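Local coordinates for protein computational Design of Enzyme (Synthetic construct, PDB 3TP4) that is a computationally designed enzyme with a glycosyl hydrolase family 26 TIM-barrel domain, probably made to carry an activated serine in a catalytic triad, at residues A[96-101]-A[156-161]; A[106-111]-A[164-169]. All coordinates share one frame; numbering follows the deposited sequence.

Interactions 1 and 2 are layers of one sector of the α/β barrel, their centres about 9 Å apart. Helix 87-104 leads into strand 107-113, and helix 141-157 into strand 168-174; interaction 1 joins helix 87-104 to the turn after helix 141-157, interaction 2 joins the strands. Polar links tie the layers: S158 O probably accepts from I166 N (2.8 Å) and A101 O from G106 N (2.9 Å). N108 ND2 packs 3.3 Å from I98 O. Interaction 2 lies nearer the possible Ser-His-Glu triad of S70, H37 and E320, whose residues the T109 side chain touches; interaction 1 sits farther from the chain's centre.

Interaction 1 (A[96-101]-A[156-161]); sequences DYIRKA and DASRRD
R99 meets D161 end-on with both terminal nitrogens, and both bonds fall on the same carboxylate oxygen. R99 NH2 reaches D161 OD1 at 2.6 Å, nearly along the C-O axis, while R99 NH1 comes to D161 OD1 at 2.8 Å from above the carboxylate plane in a more bent bond. Because both nitrogens converge on OD1, this salt bridge is not the flat pairing of two nitrogens with two oxygens, and the guanidinium and carboxylate planes stand 46° apart. R99 NH1 also donates to R159 O at 2.8 Å, in the carbonyl plane and on a lone pair. Both acceptors lie near the guanidinium plane, which probably limits its rotation. A bend at chi3 (41°) folds the arginine around this carbonyl, with R99 CG and R159 O 3.2 Å apart. A leucine in place of R99 would probably leave D161 without its cationic mate and R159 O without this donor. In barrel terms, the contact joins the outer helix 87-104 to the turn that leaves helix 141-157 for strand 168-174. Closer to the sheet, I98 lays its CD1 against S158 OG at 3.5 Å, and I98 CG2 approaches S158 CB at 3.9 Å. The serine hydroxyl is hydrogen-bonded to L154 O in the preceding helical turn; S158 itself is the centre of an inverse gamma turn. I98 and S158 both touch I168 of strand 168-174. Beyond this shell, R159 turns its side chain back along its own segment: R159 NH2 forms a salt bridge with D156 OD1 at 2.9 Å, and R159 NH1 bonds to G163 O.

Interaction 2 (A[106-111]-A[164-169]); sequences GVNTVG and TLIPIV
Neighbouring parallel strands of the barrel sheet, 107-113 and 168-174, meet where T109 stands in register with V169. V169 N donates an almost straight bond (174°) to N108 O at 3.0 Å, and V110 N returns one to V169 O at 2.9 Å. V169 O has a second donor, T109 OG1, also at 2.9 Å. The two donors reach it from opposite faces of the carbonyl plane, so this buried oxygen is gripped by two bonds. With OG1 anti to the backbone N (chi1 -177°), the threonine hydroxyl lies beside its own carbonyl carbon and can cross to the next strand. One residue on, V110 CG2 packs on I168 CG2 at 3.8 Å; V110 also touches F94 of helix 87-104. Toward the strand starts a water replaces direct pairing: it accepts from N108 N at 2.9 Å and donates to P167 O at 2.6 Å. N108 ND2 approaches I166 CG2 at 4.1 Å, whereas N108 OD1 is held by W69 NE1 of strand 66-70. Adjacent parallel strands joined by a beta-alpha-beta crossover, here with helix 141-157 leading into the second strand, are characteristic of the TIM barrel.

Interaction 1 (A[96-101]-A[156-161])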
ATOM      1  N   ASP A  96      -3.413  19.603  -3.991  1.00 35.94           N
ATOM      2  CA  ASP A  96      -2.545  20.656  -4.509  1.00 39.56           C
ATOM      3  C   ASP A  96      -1.068  20.242  -4.442  1.00 35.18           C
ATOM      4  O   ASP A  96      -0.308  20.436  -5.392  1.00 37.13           O
ATOM      5  CB  ASP A  96      -2.758  21.953  -3.726  1.00 35.87           C
ATOM      6  CG  ASP A  96      -1.861  23.083  -4.208  1.00 40.17           C
ATOM      7  OD1 ASP A  96      -1.918  23.414  -5.411  1.00 37.47           O
ATOM      8  OD2 ASP A  96      -1.086  23.622  -3.388  1.00 40.67           O
ATOM      9  N   TYR A  97      -0.674  19.669  -3.314  1.00 36.65           N
ATOM     10  CA  TYR A  97       0.699  19.215  -3.129  1.00 33.21           C
ATOM     11  C   TYR A  97       1.041  18.041  -4.048  1.00 36.01           C
ATOM     12  O   TYR A  97       2.186  17.907  -4.483  1.00 31.46           O
ATOM     13  CB  TYR A  97       0.934  18.839  -1.670  1.00 29.65           C
ATOM     14  CG  TYR A  97       1.253  20.017  -0.773  1.00 39.02           C
ATOM     15  CD1 TYR A  97       0.616  21.246  -0.940  1.00 40.15           C
ATOM     16  CD2 TYR A  97       2.185  19.897   0.250  1.00 40.09           C
ATOM     17  CE1 TYR A  97       0.907  22.318  -0.111  1.00 38.88           C
ATOM     18  CE2 TYR A  97       2.484  20.956   1.074  1.00 43.02           C
ATOM     19  CZ  TYR A  97       1.843  22.165   0.893  1.00 40.81           C
ATOM     20  OH  TYR A  97       2.152  23.213   1.726  1.00 38.00           O
ATOM     21  N   ILE A  98       0.052  17.197  -4.340  1.00 31.93           N
ATOM     22  CA  ILE A  98       0.237  16.086  -5.277  1.00 32.45           C
ATOM     23  C   ILE A  98       0.422  16.634  -6.683  1.00 35.44           C
ATOM     24  O   ILE A  98       1.257  16.148  -7.451  1.00 36.00           O
ATOM     25  CB  ILE A  98      -0.969  15.100  -5.255  1.00 33.06           C
ATOM     26  CG1 ILE A  98      -0.880  14.168  -4.045  1.00 31.96           C
ATOM     27  CG2 ILE A  98      -1.030  14.275  -6.543  1.00 25.76           C
ATOM     28  CD1 ILE A  98      -2.147  13.342  -3.801  1.00 34.66           C
ATOM     29  N   ARG A  99      -0.363  17.655  -7.022  1.00 35.21           N
ATOM     30  CA  ARG A  99      -0.241  18.310  -8.326  1.00 27.16           C
ATOM     31  C   ARG A  99       1.144  18.946  -8.493  1.00 29.24           C
ATOM     32  O   ARG A  99       1.777  18.840  -9.551  1.00 34.79           O
ATOM     33  CB  ARG A  99      -1.339  19.376  -8.489  1.00 34.96           C
ATOM     34  CG  ARG A  99      -2.692  18.816  -8.921  1.00 39.83           C
ATOM     35  CD  ARG A  99      -3.858  19.779  -8.642  1.00 48.96           C
ATOM     36  NE  ARG A  99      -3.524  21.168  -8.951  1.00 51.53           N
ATOM     37  CZ  ARG A  99      -3.424  21.658 -10.183  1.00 53.01           C
ATOM     38  NH1 ARG A  99      -3.641  20.874 -11.235  1.00 45.47           N
ATOM     39  NH2 ARG A  99      -3.108  22.937 -10.365  1.00 56.47           N
ATOM     40  N   LYS A 100       1.602  19.612  -7.438  1.00 31.22           N
ATOM     41  CA  LYS A 100       2.908  20.261  -7.439  1.00 38.17           C
ATOM     42  C   LYS A 100       4.025  19.240  -7.633  1.00 33.60           C
ATOM     43  O   LYS A 100       5.011  19.506  -8.330  1.00 31.20           O
ATOM     44  CB  LYS A 100       3.110  21.036  -6.137  1.00 31.69           C
ATOM     45  CG  LYS A 100       2.400  22.399  -6.131  1.00 32.45           C
ATOM     46  CD  LYS A 100       2.325  23.010  -4.743  1.00 27.50           C
ATOM     47  CE  LYS A 100       1.793  24.472  -4.810  1.00 38.19           C
ATOM     48  NZ  LYS A 100       1.236  24.919  -3.497  1.00 36.63           N
ATOM     49  N   ALA A 101       3.857  18.066  -7.026  1.00 27.88           N
ATOM     50  CA  ALA A 101       4.872  17.029  -7.113  1.00 28.71           C
ATOM     51  C   ALA A 101       4.891  16.486  -8.526  1.00 31.10           C
ATOM     52  O   ALA A 101       5.952  16.246  -9.102  1.00 31.96           O
ATOM     53  CB  ALA A 101       4.581  15.913  -6.112  1.00 30.16           C
ATOM     54  N   ASP A 156      -9.990  11.748  -7.066  1.00 34.12           N
ATOM     55  CA  ASP A 156     -10.618  12.499  -8.156  1.00 34.57           C
ATOM     56  C   ASP A 156     -10.099  13.941  -8.276  1.00 31.99           C
ATOM     57  O   ASP A 156     -10.087  14.516  -9.370  1.00 34.06           O
ATOM     58  CB  ASP A 156     -12.145  12.491  -8.023  1.00 40.76           C
ATOM     59  CG  ASP A 156     -12.836  13.262  -9.148  1.00 51.27           C
ATOM     60  OD1 ASP A 156     -12.772  12.808 -10.311  1.00 52.81           O
ATOM     61  OD2 ASP A 156     -13.444  14.321  -8.869  1.00 53.68           O
ATOM     62  N   ALA A 157      -9.672  14.518  -7.157  1.00 35.74           N
ATOM     63  CA  ALA A 157      -9.136  15.884  -7.147  1.00 41.67           C
ATOM     64  C   ALA A 157      -7.677  15.972  -7.626  1.00 45.74           C
ATOM     65  O   ALA A 157      -7.197  17.040  -8.020  1.00 42.17           O
ATOM     66  CB  ALA A 157      -9.278  16.495  -5.753  1.00 34.29           C
ATOM     67  N   SER A 158      -6.964  14.854  -7.591  1.00 39.41           N
ATOM     68  CA  SER A 158      -5.567  14.847  -8.032  1.00 35.64           C
ATOM     69  C   SER A 158      -5.484  14.821  -9.549  1.00 32.64           C
ATOM     70  O   SER A 158      -5.253  13.775 -10.159  1.00 34.41           O
ATOM     71  CB  SER A 158      -4.813  13.665  -7.420  1.00 32.65           C
ATOM     72  OG  SER A 158      -4.828  13.770  -6.005  1.00 27.06           O
ATOM     73  N   ARG A 159      -5.686  15.992 -10.146  1.00 35.68           N
ATOM     74  CA  ARG A 159      -5.723  16.153 -11.591  1.00 38.15           C
ATOM     75  C   ARG A 159      -4.795  17.282 -12.008  1.00 40.46           C
ATOM     76  O   ARG A 159      -4.698  18.297 -11.325  1.00 39.21           O
ATOM     77  CB  ARG A 159      -7.137  16.511 -12.049  1.00 39.56           C
ATOM     78  CG  ARG A 159      -8.170  15.405 -11.847  1.00 42.46           C
ATOM     79  CD  ARG A 159      -9.541  15.841 -12.365  1.00 46.14           C
ATOM     80  NE  ARG A 159     -10.542  14.781 -12.246  1.00 43.65           N
ATOM     81  CZ  ARG A 159     -10.912  13.978 -13.240  1.00 42.30           C
ATOM     82  NH1 ARG A 159     -10.372  14.106 -14.446  1.00 41.65           N
ATOM     83  NH2 ARG A 159     -11.833  13.047 -13.029  1.00 47.27           N
ATOM     84  N   ARG A 160      -4.117  17.099 -13.134  1.00 36.15           N
ATOM     85  CA  ARG A 160      -3.332  18.170 -13.718  1.00 40.02           C
ATOM     86  C   ARG A 160      -4.250  19.275 -14.236  1.00 42.62           C
ATOM     87  O   ARG A 160      -5.468  19.095 -14.319  1.00 41.06           O
ATOM     88  CB  ARG A 160      -2.452  17.624 -14.835  1.00 40.14           C
ATOM     89  CG  ARG A 160      -1.539  16.508 -14.356  1.00 48.83           C
ATOM     90  CD  ARG A 160      -0.320  16.366 -15.239  1.00 57.72           C
ATOM     91  NE  ARG A 160      -0.523  15.422 -16.328  1.00 62.93           N
ATOM     92  CZ  ARG A 160       0.282  14.395 -16.575  1.00 62.31           C
ATOM     93  NH1 ARG A 160       1.341  14.187 -15.803  1.00 59.46           N
ATOM     94  NH2 ARG A 160       0.028  13.580 -17.591  1.00 60.59           N
ATOM     95  N   ASP A 161      -3.662  20.418 -14.577  1.00 45.97           N
ATOM     96  CA  ASP A 161      -4.432  21.575 -15.023  1.00 49.75           C
ATOM     97  C   ASP A 161      -5.272  21.233 -16.241  1.00 49.53           C
ATOM     98  O   ASP A 161      -6.387  21.724 -16.400  1.00 52.14           O
ATOM     99  CB  ASP A 161      -3.503  22.749 -15.347  1.00 52.28           C
ATOM    100  CG  ASP A 161      -2.773  23.271 -14.126  1.00 57.45           C
ATOM    101  OD1 ASP A 161      -3.269  23.069 -12.997  1.00 56.79           O
ATOM    102  OD2 ASP A 161      -1.704  23.896 -14.297  1.00 61.42           O
TER

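Interaction 2 (A[106-111]-A[164-169])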
ATOM      1  N   GLY A 106       7.902  14.285 -10.045  1.00 28.82           N
ATOM      2  CA  GLY A 106       7.947  13.148  -9.139  1.00 30.87           C
ATOM      3  C   GLY A 106       6.774  12.189  -9.292  1.00 33.05           C
ATOM      4  O   GLY A 106       5.782  12.506  -9.958  1.00 35.61           O
ATOM      5  N   VAL A 107       6.898  11.013  -8.671  1.00 29.91           N
ATOM      6  CA  VAL A 107       5.821  10.020  -8.596  1.00 30.38           C
ATOM      7  C   VAL A 107       5.225  10.046  -7.183  1.00 27.53           C
ATOM      8  O   VAL A 107       5.949  10.104  -6.191  1.00 27.72           O
ATOM      9  CB  VAL A 107       6.343   8.589  -8.925  1.00 27.50           C
ATOM     10  CG1 VAL A 107       5.268   7.519  -8.651  1.00 27.19           C
ATOM     11  CG2 VAL A 107       6.818   8.513 -10.378  1.00 28.13           C
ATOM     12  N   ASN A 108       3.904  10.018  -7.092  1.00 25.23           N
ATOM     13  CA  ASN A 108       3.238  10.146  -5.804  1.00 24.46           C
ATOM     14  C   ASN A 108       2.833   8.808  -5.200  1.00 28.70           C
ATOM     15  O   ASN A 108       2.257   7.954  -5.882  1.00 25.41           O
ATOM     16  CB  ASN A 108       1.992  11.041  -5.928  1.00 26.55           C
ATOM     17  CG  ASN A 108       2.340  12.517  -6.071  1.00 25.67           C
ATOM     18  OD1 ASN A 108       2.606  13.200  -5.079  1.00 28.35           O
ATOM     19  ND2 ASN A 108       2.327  13.018  -7.301  1.00 28.44           N
ATOM     20  N   THR A 109       3.126   8.634  -3.918  1.00 25.10           N
ATOM     21  CA  THR A 109       2.584   7.505  -3.175  1.00 22.91           C
ATOM     22  C   THR A 109       1.843   7.999  -1.934  1.00 27.08           C
ATOM     23  O   THR A 109       2.296   8.926  -1.253  1.00 29.76           O
ATOM     24  CB  THR A 109       3.671   6.504  -2.773  1.00 29.65           C
ATOM     25  OG1 THR A 109       3.057   5.384  -2.119  1.00 44.29           O
ATOM     26  CG2 THR A 109       4.664   7.151  -1.821  1.00 23.64           C
ATOM     27  N   VAL A 110       0.694   7.384  -1.664  1.00 28.76           N
ATOM     28  CA  VAL A 110      -0.167   7.755  -0.548  1.00 27.58           C
ATOM     29  C   VAL A 110      -0.480   6.502   0.255  1.00 26.59           C
ATOM     30  O   VAL A 110      -0.972   5.507  -0.291  1.00 26.39           O
ATOM     31  CB  VAL A 110      -1.493   8.370  -1.037  1.00 33.03           C
ATOM     32  CG1 VAL A 110      -2.494   8.452   0.115  1.00 30.13           C
ATOM     33  CG2 VAL A 110      -1.260   9.754  -1.695  1.00 29.33           C
ATOM     34  N   GLY A 111      -0.186   6.544   1.549  1.00 23.93           N
ATOM     35  CA  GLY A 111      -0.358   5.379   2.405  1.00 25.27           C
ATOM     36  C   GLY A 111      -1.373   5.661   3.497  1.00 32.83           C
ATOM     37  O   GLY A 111      -1.465   6.783   3.982  1.00 27.22           O
ATOM     38  N   THR A 164      -6.155  15.925 -16.541  1.00 50.50           N
ATOM     39  CA  THR A 164      -5.663  14.552 -16.477  1.00 48.19           C
ATOM     40  C   THR A 164      -5.472  14.076 -15.030  1.00 41.79           C
ATOM     41  O   THR A 164      -4.835  14.748 -14.226  1.00 41.56           O
ATOM     42  CB  THR A 164      -4.329  14.403 -17.240  1.00 47.38           C
ATOM     43  OG1 THR A 164      -4.496  14.831 -18.598  1.00 53.24           O
ATOM     44  CG2 THR A 164      -3.867  12.953 -17.228  1.00 48.76           C
ATOM     45  N   LEU A 165      -6.033  12.917 -14.700  1.00 37.65           N
ATOM     46  CA  LEU A 165      -5.808  12.332 -13.388  1.00 32.36           C
ATOM     47  C   LEU A 165      -4.330  11.989 -13.239  1.00 32.66           C
ATOM     48  O   LEU A 165      -3.718  11.448 -14.157  1.00 36.32           O
ATOM     49  CB  LEU A 165      -6.659  11.071 -13.193  1.00 30.27           C
ATOM     50  CG  LEU A 165      -8.171  11.299 -13.063  1.00 36.65           C
ATOM     51  CD1 LEU A 165      -8.948  10.059 -13.469  1.00 36.68           C
ATOM     52  CD2 LEU A 165      -8.540  11.737 -11.650  1.00 35.27           C
ATOM     53  N   ILE A 166      -3.777  12.306 -12.076  1.00 29.51           N
ATOM     54  CA  ILE A 166      -2.405  11.939 -11.739  1.00 31.94           C
ATOM     55  C   ILE A 166      -2.391  10.557 -11.074  1.00 29.66           C
ATOM     56  O   ILE A 166      -3.082  10.339 -10.080  1.00 30.66           O
ATOM     57  CB  ILE A 166      -1.823  12.963 -10.761  1.00 27.57           C
ATOM     58  CG1 ILE A 166      -1.880  14.371 -11.367  1.00 31.59           C
ATOM     59  CG2 ILE A 166      -0.398  12.595 -10.365  1.00 22.52           C
ATOM     60  CD1 ILE A 166      -1.538  15.449 -10.378  1.00 31.05           C
ATOM     61  N   PRO A 167      -1.616   9.613 -11.626  1.00 30.20           N
ATOM     62  CA  PRO A 167      -1.580   8.286 -10.998  1.00 30.60           C
ATOM     63  C   PRO A 167      -0.995   8.343  -9.593  1.00 28.73           C
ATOM     64  O   PRO A 167      -0.109   9.153  -9.315  1.00 32.84           O
ATOM     65  CB  PRO A 167      -0.683   7.471 -11.940  1.00 25.40           C
ATOM     66  CG  PRO A 167      -0.783   8.196 -13.265  1.00 32.30           C
ATOM     67  CD  PRO A 167      -0.868   9.650 -12.895  1.00 30.71           C
ATOM     68  N   ILE A 168      -1.514   7.496  -8.712  1.00 30.63           N
ATOM     69  CA  ILE A 168      -1.103   7.459  -7.318  1.00 25.49           C
ATOM     70  C   ILE A 168      -0.888   6.008  -6.894  1.00 27.78           C
ATOM     71  O   ILE A 168      -1.729   5.145  -7.156  1.00 27.84           O
ATOM     72  CB  ILE A 168      -2.178   8.099  -6.403  1.00 27.77           C
ATOM     73  CG1 ILE A 168      -2.237   9.611  -6.621  1.00 31.30           C
ATOM     74  CG2 ILE A 168      -1.879   7.826  -4.934  1.00 24.85           C
ATOM     75  CD1 ILE A 168      -3.413  10.264  -5.927  1.00 36.86           C
ATOM     76  N   VAL A 169       0.250   5.733  -6.273  1.00 24.43           N
ATOM     77  CA  VAL A 169       0.487   4.415  -5.700  1.00 25.09           C
ATOM     78  C   VAL A 169      -0.106   4.433  -4.303  1.00 28.80           C
ATOM     79  O   VAL A 169       0.443   5.067  -3.391  1.00 23.89           O
ATOM     80  CB  VAL A 169       1.991   4.099  -5.633  1.00 24.01           C
ATOM     81  CG1 VAL A 169       2.216   2.706  -5.052  1.00 21.65           C
ATOM     82  CG2 VAL A 169       2.607   4.222  -7.018  1.00 23.27           C
TER
HETATM   83  O   HOH W   1       2.351  10.085  -9.517  1.00 32.41           O